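Local coordinates for catechol 1,2-dioxygenase (Burkholderia vietnamiensis, PDB 5TD3), which probably catalyses the intradiol, ring-opening cleavage of catechol by molecular oxygen as a metal-dependent catechol 1,2-dioxygenase, at residues E165-N170 / H235-V240; N231-V236 / Q251-G256; P274-K279 / Q293-D298. All coordinates share one frame; numbering follows the deposited sequence. Where two conformers were deposited one is given.

How the contacts relate
The three contacts lie within one beta-sandwich domain of the intradiol dioxygenase family. Contacts 1 and 2 belong to the same mixed sheet, their centres about 10 Å apart: contact 1 joins strands 163-167 and 235-241, contact 2 opens on the stretch where contact 1 closes and joins strand 235-241 to strand 248-253, and they share His235 and Val236. These adjacent contacts thus carry the zinc histidines. Contact 3 follows later in the chain, in the facing sheet, pairing strand 276-279 with strand 292-300; its centre is about 15 Å from that of contact 1 and 13 Å from contact 2's. Phe238, Phe252 and Phe297 pack between the sheets, while the zinc is held on the first sheet's other face.

Contact 1: residues E165-N170 / H235-V240. With ZN (zinc ion), chain C.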
loop_
_atom_site.group_PDB
_atom_site.type_symbol
_atom_site.label_atom_id
_atom_site.label_comp_id
_atom_site.label_asym_id
_atom_site.label_seq_id
_atom_site.Cartn_x
_atom_site.Cartn_y
_atom_site.Cartn_z
ATOM N N GLU A 165 -16.846 -25.609 -8.087
ATOM C CA GLU A 165 -15.396 -25.533 -8.161
ATOM C C GLU A 165 -14.798 -25.628 -6.765
ATOM O O GLU A 165 -15.335 -25.061 -5.814
ATOM C CB GLU A 165 -14.945 -24.229 -8.810
ATOM C CG GLU A 165 -15.443 -23.979 -10.204
ATOM C CD GLU A 165 -14.946 -22.650 -10.716
ATOM O OE1 GLU A 165 -13.729 -22.522 -10.873
ATOM O OE2 GLU A 165 -15.760 -21.737 -10.963
ATOM N N CYS A 166 -13.686 -26.337 -6.659
ATOM C CA CYS A 166 -13.061 -26.657 -5.385
ATOM C C CYS A 166 -11.577 -26.332 -5.468
ATOM O O CYS A 166 -10.932 -26.660 -6.467
ATOM C CB CYS A 166 -13.236 -28.151 -5.081
ATOM S SG CYS A 166 -12.611 -28.714 -3.494
ATOM N N TRP A 167 -11.025 -25.713 -4.425
ATOM C CA TRP A 167 -9.567 -25.673 -4.317
ATOM C C TRP A 167 -9.183 -25.663 -2.846
ATOM O O TRP A 167 -9.909 -25.130 -2.006
ATOM C CB TRP A 167 -8.943 -24.467 -5.057
ATOM C CG TRP A 167 -9.292 -23.055 -4.556
ATOM C CD1 TRP A 167 -8.471 -22.195 -3.878
ATOM C CD2 TRP A 167 -10.516 -22.333 -4.782
ATOM N NE1 TRP A 167 -9.117 -21.001 -3.642
ATOM C CE2 TRP A 167 -10.372 -21.062 -4.190
ATOM C CE3 TRP A 167 -11.730 -22.651 -5.416
ATOM C CZ2 TRP A 167 -11.388 -20.107 -4.202
ATOM C CZ3 TRP A 167 -12.739 -21.701 -5.437
ATOM C CH2 TRP A 167 -12.567 -20.444 -4.835
ATOM N N HIS A 168 -8.050 -26.292 -2.538
ATOM C CA HIS A 168 -7.595 -26.369 -1.156
ATOM C C HIS A 168 -6.117 -26.736 -1.136
ATOM O O HIS A 168 -5.510 -27.041 -2.170
ATOM C CB HIS A 168 -8.432 -27.371 -0.342
ATOM C CG HIS A 168 -8.247 -28.792 -0.768
ATOM N ND1 HIS A 168 -7.178 -29.562 -0.360
ATOM C CD2 HIS A 168 -8.988 -29.575 -1.586
ATOM C CE1 HIS A 168 -7.278 -30.766 -0.899
ATOM N NE2 HIS A 168 -8.367 -30.801 -1.647
ATOM N N ALA A 169 -5.549 -26.702 0.064
ATOM C CA ALA A 169 -4.115 -26.875 0.279
ATOM C C ALA A 169 -3.737 -28.348 0.462
ATOM O O ALA A 169 -4.586 -29.215 0.698
ATOM C CB ALA A 169 -3.672 -26.066 1.500
ATOM N N ASN A 170 -2.431 -28.622 0.370
ATOM C CA ASN A 170 -1.891 -29.950 0.630
ATOM C C ASN A 170 -1.508 -30.071 2.112
ATOM O O ASN A 170 -1.844 -29.213 2.935
ATOM C CB ASN A 170 -0.725 -30.249 -0.325
ATOM C CG ASN A 170 0.576 -29.510 0.039
ATOM O OD1 ASN A 170 0.604 -28.666 0.925
ATOM N ND2 ASN A 170 1.663 -29.845 -0.664
ATOM N N HIS A 235 -9.344 -25.924 5.636
ATOM C CA HIS A 235 -10.595 -25.532 5.000
ATOM C C HIS A 235 -10.534 -25.910 3.528
ATOM O O HIS A 235 -9.482 -26.260 2.992
ATOM C CB HIS A 235 -10.833 -24.029 5.148
ATOM C CG HIS A 235 -9.728 -23.213 4.554
ATOM N ND1 HIS A 235 -8.533 -23.000 5.204
ATOM C CD2 HIS A 235 -9.617 -22.596 3.351
ATOM C CE1 HIS A 235 -7.739 -22.275 4.436
ATOM N NE2 HIS A 235 -8.375 -22.015 3.308
ATOM N N VAL A 236 -11.684 -25.814 2.875
ATOM C CA VAL A 236 -11.823 -26.097 1.454
ATOM C C VAL A 236 -12.640 -24.967 0.860
ATOM O O VAL A 236 -13.667 -24.589 1.433
ATOM C CB VAL A 236 -12.524 -27.444 1.196
ATOM C CG1 VAL A 236 -12.692 -27.666 -0.294
ATOM C CG2 VAL A 236 -11.735 -28.602 1.816
ATOM N N HIS A 237 -12.177 -24.414 -0.267
ATOM C CA HIS A 237 -12.877 -23.333 -0.957
ATOM C C HIS A 237 -13.828 -23.877 -2.012
ATOM O O HIS A 237 -13.545 -24.891 -2.661
ATOM C CB HIS A 237 -11.917 -22.386 -1.686
ATOM C CG HIS A 237 -10.934 -21.687 -0.802
ATOM N ND1 HIS A 237 -11.170 -20.435 -0.276
ATOM C CD2 HIS A 237 -9.684 -22.033 -0.405
ATOM C CE1 HIS A 237 -10.127 -20.059 0.448
ATOM N NE2 HIS A 237 -9.207 -21.007 0.378
ATOM N N PHE A 238 -14.912 -23.124 -2.249
ATOM C CA PHE A 238 -15.846 -23.398 -3.333
ATOM C C PHE A 238 -16.330 -22.125 -4.026
ATOM O O PHE A 238 -16.616 -21.110 -3.385
ATOM C CB PHE A 238 -17.087 -24.163 -2.843
ATOM C CG PHE A 238 -16.784 -25.506 -2.266
ATOM C CD1 PHE A 238 -16.636 -26.610 -3.081
ATOM C CD2 PHE A 238 -16.661 -25.669 -0.895
ATOM C CE1 PHE A 238 -16.366 -27.853 -2.545
ATOM C CE2 PHE A 238 -16.396 -26.921 -0.354
ATOM C CZ PHE A 238 -16.251 -28.011 -1.184
ATOM N N PHE A 239 -16.439 -22.209 -5.347
ATOM C CA PHE A 239 -17.322 -21.385 -6.156
ATOM C C PHE A 239 -18.444 -22.288 -6.634
ATOM O O PHE A 239 -18.188 -23.437 -7.003
ATOM C CB PHE A 239 -16.635 -20.834 -7.417
ATOM C CG PHE A 239 -15.764 -19.628 -7.212
ATOM C CD1 PHE A 239 -16.065 -18.666 -6.277
ATOM C CD2 PHE A 239 -14.651 -19.449 -8.030
ATOM C CE1 PHE A 239 -15.239 -17.546 -6.130
ATOM C CE2 PHE A 239 -13.827 -18.348 -7.886
ATOM C CZ PHE A 239 -14.129 -17.398 -6.927
ATOM N N VAL A 240 -19.673 -21.772 -6.689
ATOM C CA VAL A 240 -20.739 -22.458 -7.408
ATOM C C VAL A 240 -21.406 -21.471 -8.358
ATOM O O VAL A 240 -21.925 -20.436 -7.923
ATOM C CB VAL A 240 -21.784 -23.083 -6.470
ATOM C CG1 VAL A 240 -22.775 -23.896 -7.300
ATOM C CG2 VAL A 240 -21.108 -23.960 -5.427
HETATM ZN ZN ZN C . -7.644 -21.266 1.516
HETATM O O HOH W 1 -7.066 -25.111 1.926
#
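The backbone N of Glu165 gives a 2.8 Å hydrogen bond to Phe239 O that is almost perfectly straight (176° at the hydrogen), and Phe239 N answers to Glu165 O. Two residues on, Trp167 and His237 form a second hydrogen-bonded pair of this antiparallel sheet, with His237 N reaching Trp167 O at 2.9 Å. Above that pair the indole and imidazole lie nearly parallel, 6° apart, in an offset stack whose five-membered rings have centroids 4.2 Å apart. The CB of His237 sits over the indole as well, a CH-pi contact 3.3 Å from the centroid of the Trp167 six-membered ring. With its CG between backbone N and carbonyl carbon (chi1 64°), Trp167 folds its ring across the neighbouring strand instead of letting it stand out from the sheet. The broad, flat indole probably limits the rotation of a histidine whose NE2 binds zinc; the zinc is also 2.1 Å from His235 NE2. The far end of the indole, CH2, points into the face of Phe239, 3.9 Å from its CE2, completing an aromatic cluster by an edge-to-face contact. Glu165 OE2 lies obliquely beside Phe239 CB and CD2, while OE1 is hydrogen-bonded to Tyr121. On the opposite face, Cys166 SG touches Val236 CG1 at 3.4 Å and lies obliquely beside the Phe238 ring; the compact thiol fits between them. Tyr175 adds a third zinc ligand, at a site where intradiol dioxygenases normally hold iron. Within the sheet, strand 163-167 also bonds to strand 190-194 through Cys166 and Gly191, whereas strand 235-241 pairs on its other side with strand 248-253; Phe238 faces inward and meets Phe299 of strand 292-300 in the second sheet.

Contact 2: residues N231-V236 / Q251-G256. With ZN (zinc ion), chain C.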
loop_
_atom_site.group_PDB
_atom_site.type_symbol
_atom_site.label_atom_id
_atom_site.label_comp_id
_atom_site.label_asym_id
_atom_site.label_seq_id
_atom_site.Cartn_x
_atom_site.Cartn_y
_atom_site.Cartn_z
ATOM N N ASN A 231 -2.299 -17.638 10.923
ATOM C CA ASN A 231 -2.696 -18.989 10.544
ATOM C C ASN A 231 -4.193 -19.099 10.271
ATOM O O ASN A 231 -5.012 -18.388 10.864
ATOM C CB ASN A 231 -2.323 -19.983 11.643
ATOM C CG ASN A 231 -0.833 -20.050 11.872
ATOM O OD1 ASN A 231 -0.061 -20.156 10.924
ATOM N ND2 ASN A 231 -0.419 -19.962 13.130
ATOM N N ARG A 232 -4.540 -20.025 9.374
ATOM C CA ARG A 232 -5.915 -20.411 9.102
ATOM C C ARG A 232 -6.134 -21.867 9.497
ATOM O O ARG A 232 -5.224 -22.688 9.356
ATOM C CB ARG A 232 -6.255 -20.268 7.614
ATOM C CG ARG A 232 -5.931 -18.912 7.032
ATOM C CD ARG A 232 -6.787 -18.604 5.832
ATOM N NE ARG A 232 -8.182 -18.475 6.198
ATOM C CZ ARG A 232 -9.185 -18.627 5.350
ATOM N NH1 ARG A 232 -8.947 -18.913 4.075
ATOM N NH2 ARG A 232 -10.423 -18.484 5.780
ATOM N N PRO A 233 -7.331 -22.220 9.965
ATOM C CA PRO A 233 -7.666 -23.637 10.133
ATOM C C PRO A 233 -7.761 -24.310 8.769
ATOM O O PRO A 233 -7.885 -23.649 7.734
ATOM C CB PRO A 233 -9.032 -23.596 10.830
ATOM C CG PRO A 233 -9.643 -22.292 10.323
ATOM C CD PRO A 233 -8.478 -21.341 10.275
ATOM N N ALA A 234 -7.693 -25.642 8.771
ATOM C CA ALA A 234 -7.881 -26.372 7.521
ATOM C C ALA A 234 -9.268 -26.092 6.956
ATOM O O ALA A 234 -10.260 -26.041 7.692
ATOM C CB ALA A 234 -7.687 -27.876 7.730
ATOM N N HIS A 235 -9.344 -25.924 5.636
ATOM C CA HIS A 235 -10.595 -25.532 5.000
ATOM C C HIS A 235 -10.534 -25.910 3.528
ATOM O O HIS A 235 -9.482 -26.260 2.992
ATOM C CB HIS A 235 -10.833 -24.029 5.148
ATOM C CG HIS A 235 -9.728 -23.213 4.554
ATOM N ND1 HIS A 235 -8.533 -23.000 5.204
ATOM C CD2 HIS A 235 -9.617 -22.596 3.351
ATOM C CE1 HIS A 235 -7.739 -22.275 4.436
ATOM N NE2 HIS A 235 -8.375 -22.015 3.308
ATOM N N VAL A 236 -11.684 -25.814 2.875
ATOM C CA VAL A 236 -11.823 -26.097 1.454
ATOM C C VAL A 236 -12.640 -24.967 0.860
ATOM O O VAL A 236 -13.667 -24.589 1.433
ATOM C CB VAL A 236 -12.524 -27.444 1.196
ATOM C CG1 VAL A 236 -12.692 -27.666 -0.294
ATOM C CG2 VAL A 236 -11.735 -28.602 1.816
ATOM N N GLN A 251 -16.848 -21.563 1.664
ATOM C CA GLN A 251 -15.868 -22.546 2.092
ATOM C C GLN A 251 -16.523 -23.428 3.140
ATOM O O GLN A 251 -17.641 -23.168 3.589
ATOM C CB GLN A 251 -14.622 -21.882 2.679
ATOM C CG GLN A 251 -14.726 -21.622 4.178
ATOM C CD GLN A 251 -13.471 -21.003 4.759
ATOM O OE1 GLN A 251 -13.231 -21.060 5.965
ATOM N NE2 GLN A 251 -12.658 -20.413 3.897
ATOM N N PHE A 252 -15.830 -24.498 3.527
ATOM C CA PHE A 252 -16.164 -25.068 4.828
ATOM C C PHE A 252 -14.870 -25.382 5.567
ATOM O O PHE A 252 -13.804 -25.551 4.964
ATOM C CB PHE A 252 -17.126 -26.276 4.768
ATOM C CG PHE A 252 -16.588 -27.502 4.090
ATOM C CD1 PHE A 252 -15.572 -28.264 4.661
ATOM C CD2 PHE A 252 -17.170 -27.950 2.916
ATOM C CE1 PHE A 252 -15.106 -29.408 4.036
ATOM C CE2 PHE A 252 -16.706 -29.095 2.288
ATOM C CZ PHE A 252 -15.678 -29.825 2.849
ATOM N N ASN A 253 -14.960 -25.394 6.888
ATOM C CA ASN A 253 -13.809 -25.696 7.714
ATOM C C ASN A 253 -13.846 -27.152 8.143
ATOM O O ASN A 253 -14.914 -27.742 8.317
ATOM C CB ASN A 253 -13.768 -24.772 8.928
ATOM C CG ASN A 253 -13.368 -23.363 8.552
ATOM O OD1 ASN A 253 -12.184 -23.044 8.476
ATOM N ND2 ASN A 253 -14.352 -22.525 8.272
ATOM N N ILE A 254 -12.661 -27.730 8.316
ATOM C CA ILE A 254 -12.559 -29.116 8.750
ATOM C C ILE A 254 -12.869 -29.179 10.237
ATOM O O ILE A 254 -12.218 -28.510 11.046
ATOM C CB ILE A 254 -11.170 -29.690 8.444
ATOM C CG1 ILE A 254 -10.890 -29.573 6.945
ATOM C CG2 ILE A 254 -11.080 -31.145 8.922
ATOM C CD1 ILE A 254 -11.894 -30.324 6.077
ATOM N N GLU A 255 -13.875 -29.977 10.585
ATOM C CA GLU A 255 -14.304 -30.144 11.961
ATOM C C GLU A 255 -13.129 -30.493 12.867
ATOM O O GLU A 255 -12.271 -31.310 12.520
ATOM C CB GLU A 255 -15.354 -31.254 12.014
ATOM C CG GLU A 255 -16.035 -31.416 13.336
ATOM C CD GLU A 255 -17.090 -32.504 13.282
ATOM O OE1 GLU A 255 -16.756 -33.637 12.853
ATOM O OE2 GLU A 255 -18.255 -32.217 13.627
ATOM N N GLY A 256 -13.097 -29.872 14.039
ATOM C CA GLY A 256 -12.123 -30.220 15.044
ATOM C C GLY A 256 -10.780 -29.541 14.923
ATOM O O GLY A 256 -9.925 -29.763 15.789
HETATM ZN ZN ZN C . -7.644 -21.266 1.516
HETATM O O HOH W 2 -11.162 -25.904 10.217
#
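Phe252 holds CG between its backbone N and carbonyl carbon (chi1 65°), which brings its ring alongside Val236, whose CG2 stands beside its own N; their pairing across the strands points both side chains to the same face. This is the open end of the beta hairpin of strands 235-241 and 248-253, within the dioxygenase sandwich. The valine CB lies over one face of the phenyl ring, offset toward its rim, and CG2 comes 4.1 Å from Phe252 CE1. A beta-branched aliphatic beside a flat aromatic fills the interior compactly, with Ile147 of the second sheet touching both. Beneath them, Val236 N and Phe252 O are 3.0 Å apart, one of two backbone hydrogen bonds of this pair. Past the close non-hydrogen-bonded pair His235-Asn253, Ile254 N bonds to Ala234 O at 3.0 Å, from above the carbonyl plane. The small Ala234 CB leaves Ile254 CG1 to approach within 3.7 Å. A water donates to both Ala234 O and Ile254 O. On the other face, the amide oxygen of Asn253 lies against the Pro233 ring, OD1 to CG 3.2 Å. Arg232, salt-bridged to Asp263, sets its guanidinium over one face of the His235 ring, offset toward the rim. That ring is fixed by a second grip at its other ring nitrogen: His235 ND1 donates to Pro233 O, 2.7 Å away and only 5° out of the ring plane.

Contact 3: residues P274-K279 / Q293-D298; sequences PPVTTK and QDITFD
Lys279 reaches across to Asp294 with its chain extended, and its NZ forms a salt bridge with OD2 at 3.1 Å from well above the carboxylate plane, 66° out of it. The methylenes take part too: Lys279 CD runs within 3.7 Å of Asp294 CB, a course for which a long, flexible side chain is well suited. Asp294 OD2 is also hydrogen-bonded to His148 on the adjoining strand, so this oxygen links three strands, and its negative charge is probably stabilised by the lysine. Asp294 and Thr277 lie side by side and point the same way, as cross-strand neighbours do; the pair is the hydrogen-bonded kind, Asp294 N to Thr277 O at 2.8 Å.

On the opposite face Gln293 bends at its second torsion (chi2 -95°), which carries its amide across Val276 at about a right angle and delivers OE1 to the hydroxyl of Thr278. That hydroxyl donates to it, with Thr278 OG1 and Gln293 OE1 3.0 Å apart. The polar pair suits an outer, exposed stretch, while the same glutamine uses its carbons and amide to cover Val276 CG1. Val276 turns its other methyl inward, CG2 to CD1 of Ile295 at 3.7 Å. Ile295 is branched at CB, and its second arm, CG2, presses on Pro274 CG at 3.5 Å, a tight fit for two carbons. The rigid proline ring also touches Phe297, CG to CD1 at 4.0 Å, where Phe297 packs edge-to-face on Phe252 of the first sheet.

Polar at its outer end and apolar at its inner one, this is an antiparallel pair at one edge of the second sheet, with 276-279 the outermost strand within the chain, in the beta sandwich of an intradiol dioxygenase.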
loop_
_atom_site.group_PDB
_atom_site.type_symbol
_atom_site.label_atom_id
_atom_site.label_comp_id
_atom_site.label_asym_id
_atom_site.label_seq_id
_atom_site.Cartn_x
_atom_site.Cartn_y
_atom_site.Cartn_z
ATOM N N PRO A 274 -19.267 -28.823 8.422
ATOM C CA PRO A 274 -20.018 -30.078 8.333
ATOM C C PRO A 274 -19.327 -31.181 9.114
ATOM O O PRO A 274 -18.091 -31.191 9.240
ATOM C CB PRO A 274 -20.020 -30.382 6.824
ATOM C CG PRO A 274 -18.778 -29.734 6.336
ATOM C CD PRO A 274 -18.605 -28.481 7.152
ATOM N N PRO A 275 -20.083 -32.148 9.629
ATOM C CA PRO A 275 -19.450 -33.253 10.360
ATOM C C PRO A 275 -18.552 -34.083 9.455
ATOM O O PRO A 275 -18.828 -34.276 8.268
ATOM C CB PRO A 275 -20.642 -34.066 10.887
ATOM C CG PRO A 275 -21.834 -33.617 10.093
ATOM C CD PRO A 275 -21.552 -32.194 9.672
ATOM N N VAL A 276 -17.451 -34.557 10.025
ATOM C CA VAL A 276 -16.523 -35.441 9.335
ATOM C C VAL A 276 -16.668 -36.830 9.937
ATOM O O VAL A 276 -16.693 -36.984 11.166
ATOM C CB VAL A 276 -15.073 -34.948 9.446
ATOM C CG1 VAL A 276 -14.173 -35.855 8.631
ATOM C CG2 VAL A 276 -14.967 -33.495 8.971
ATOM N N THR A 277 -16.793 -37.835 9.075
ATOM C CA THR A 277 -16.953 -39.212 9.522
ATOM C C THR A 277 -15.943 -40.100 8.814
ATOM O O THR A 277 -15.718 -39.965 7.607
ATOM C CB THR A 277 -18.389 -39.716 9.267
ATOM O OG1 THR A 277 -18.693 -39.636 7.869
ATOM C CG2 THR A 277 -19.393 -38.882 10.035
ATOM N N THR A 278 -15.352 -41.027 9.566
ATOM C CA THR A 278 -14.443 -42.003 8.982
ATOM C C THR A 278 -15.255 -43.166 8.426
ATOM O O THR A 278 -16.115 -43.720 9.116
ATOM C CB THR A 278 -13.437 -42.502 10.022
ATOM O OG1 THR A 278 -12.706 -41.390 10.567
ATOM C CG2 THR A 278 -12.461 -43.508 9.397
ATOM N N LYS A 279 -14.966 -43.540 7.183
ATOM C CA LYS A 279 -15.663 -44.612 6.492
ATOM C C LYS A 279 -14.649 -45.605 5.948
ATOM O O LYS A 279 -13.451 -45.325 5.877
ATOM C CB LYS A 279 -16.531 -44.070 5.343
ATOM C CG LYS A 279 -17.673 -43.162 5.793
ATOM C CD LYS A 279 -18.651 -42.885 4.652
ATOM C CE LYS A 279 -19.881 -42.139 5.154
ATOM N NZ LYS A 279 -20.852 -41.804 4.067
ATOM N N GLN A 293 -11.867 -40.208 5.008
ATOM C CA GLN A 293 -12.720 -39.238 5.678
ATOM C C GLN A 293 -13.797 -38.784 4.712
ATOM O O GLN A 293 -13.513 -38.483 3.553
ATOM C CB GLN A 293 -11.920 -38.022 6.145
ATOM C CG GLN A 293 -10.781 -38.339 7.080
ATOM C CD GLN A 293 -11.178 -38.198 8.525
ATOM O OE1 GLN A 293 -12.009 -38.954 9.024
ATOM N NE2 GLN A 293 -10.591 -37.222 9.210
ATOM N N ASP A 294 -15.029 -38.701 5.195
ATOM C CA ASP A 294 -16.160 -38.393 4.337
ATOM C C ASP A 294 -16.900 -37.187 4.885
ATOM O O ASP A 294 -17.158 -37.091 6.092
ATOM C CB ASP A 294 -17.104 -39.586 4.221
ATOM C CG ASP A 294 -18.134 -39.406 3.125
ATOM O OD1 ASP A 294 -17.765 -39.508 1.937
ATOM O OD2 ASP A 294 -19.322 -39.213 3.451
ATOM N N ILE A 295 -17.237 -36.267 3.988
ATOM C CA ILE A 295 -17.930 -35.039 4.345
ATOM C C ILE A 295 -19.104 -34.852 3.402
ATOM O O ILE A 295 -18.916 -34.742 2.185
ATOM C CB ILE A 295 -17.005 -33.816 4.279
ATOM C CG1 ILE A 295 -15.878 -33.956 5.306
ATOM C CG2 ILE A 295 -17.821 -32.554 4.500
ATOM C CD1 ILE A 295 -14.916 -32.792 5.316
ATOM N N THR A 296 -20.308 -34.808 3.958
ATOM C CA THR A 296 -21.486 -34.416 3.204
ATOM C C THR A 296 -21.675 -32.914 3.362
ATOM O O THR A 296 -21.721 -32.406 4.486
ATOM C CB THR A 296 -22.727 -35.166 3.697
ATOM O OG1 THR A 296 -22.488 -36.584 3.671
ATOM C CG2 THR A 296 -23.920 -34.843 2.810
ATOM N N PHE A 297 -21.784 -32.208 2.242
ATOM C CA PHE A 297 -21.923 -30.754 2.274
ATOM C C PHE A 297 -22.823 -30.329 1.130
ATOM O O PHE A 297 -22.494 -30.560 -0.035
ATOM C CB PHE A 297 -20.565 -30.060 2.180
ATOM C CG PHE A 297 -20.634 -28.558 2.331
ATOM C CD1 PHE A 297 -21.020 -27.981 3.532
ATOM C CD2 PHE A 297 -20.279 -27.727 1.276
ATOM C CE1 PHE A 297 -21.077 -26.602 3.669
ATOM C CE2 PHE A 297 -20.323 -26.349 1.411
ATOM C CZ PHE A 297 -20.724 -25.787 2.605
ATOM N N ASP A 298 -23.956 -29.729 1.470
ATOM C CA ASP A 298 -24.957 -29.315 0.503
ATOM C C ASP A 298 -24.844 -27.819 0.229
ATOM O O ASP A 298 -24.461 -27.038 1.104
ATOM C CB ASP A 298 -26.362 -29.649 1.019
ATOM C CG ASP A 298 -26.582 -31.144 1.180
ATOM O OD1 ASP A 298 -26.015 -31.926 0.378
ATOM O OD2 ASP A 298 -27.322 -31.531 2.115
HETATM O O HOH W 3 -20.828 -34.307 6.790
HETATM O O HOH W 4 -19.683 -36.692 7.854
#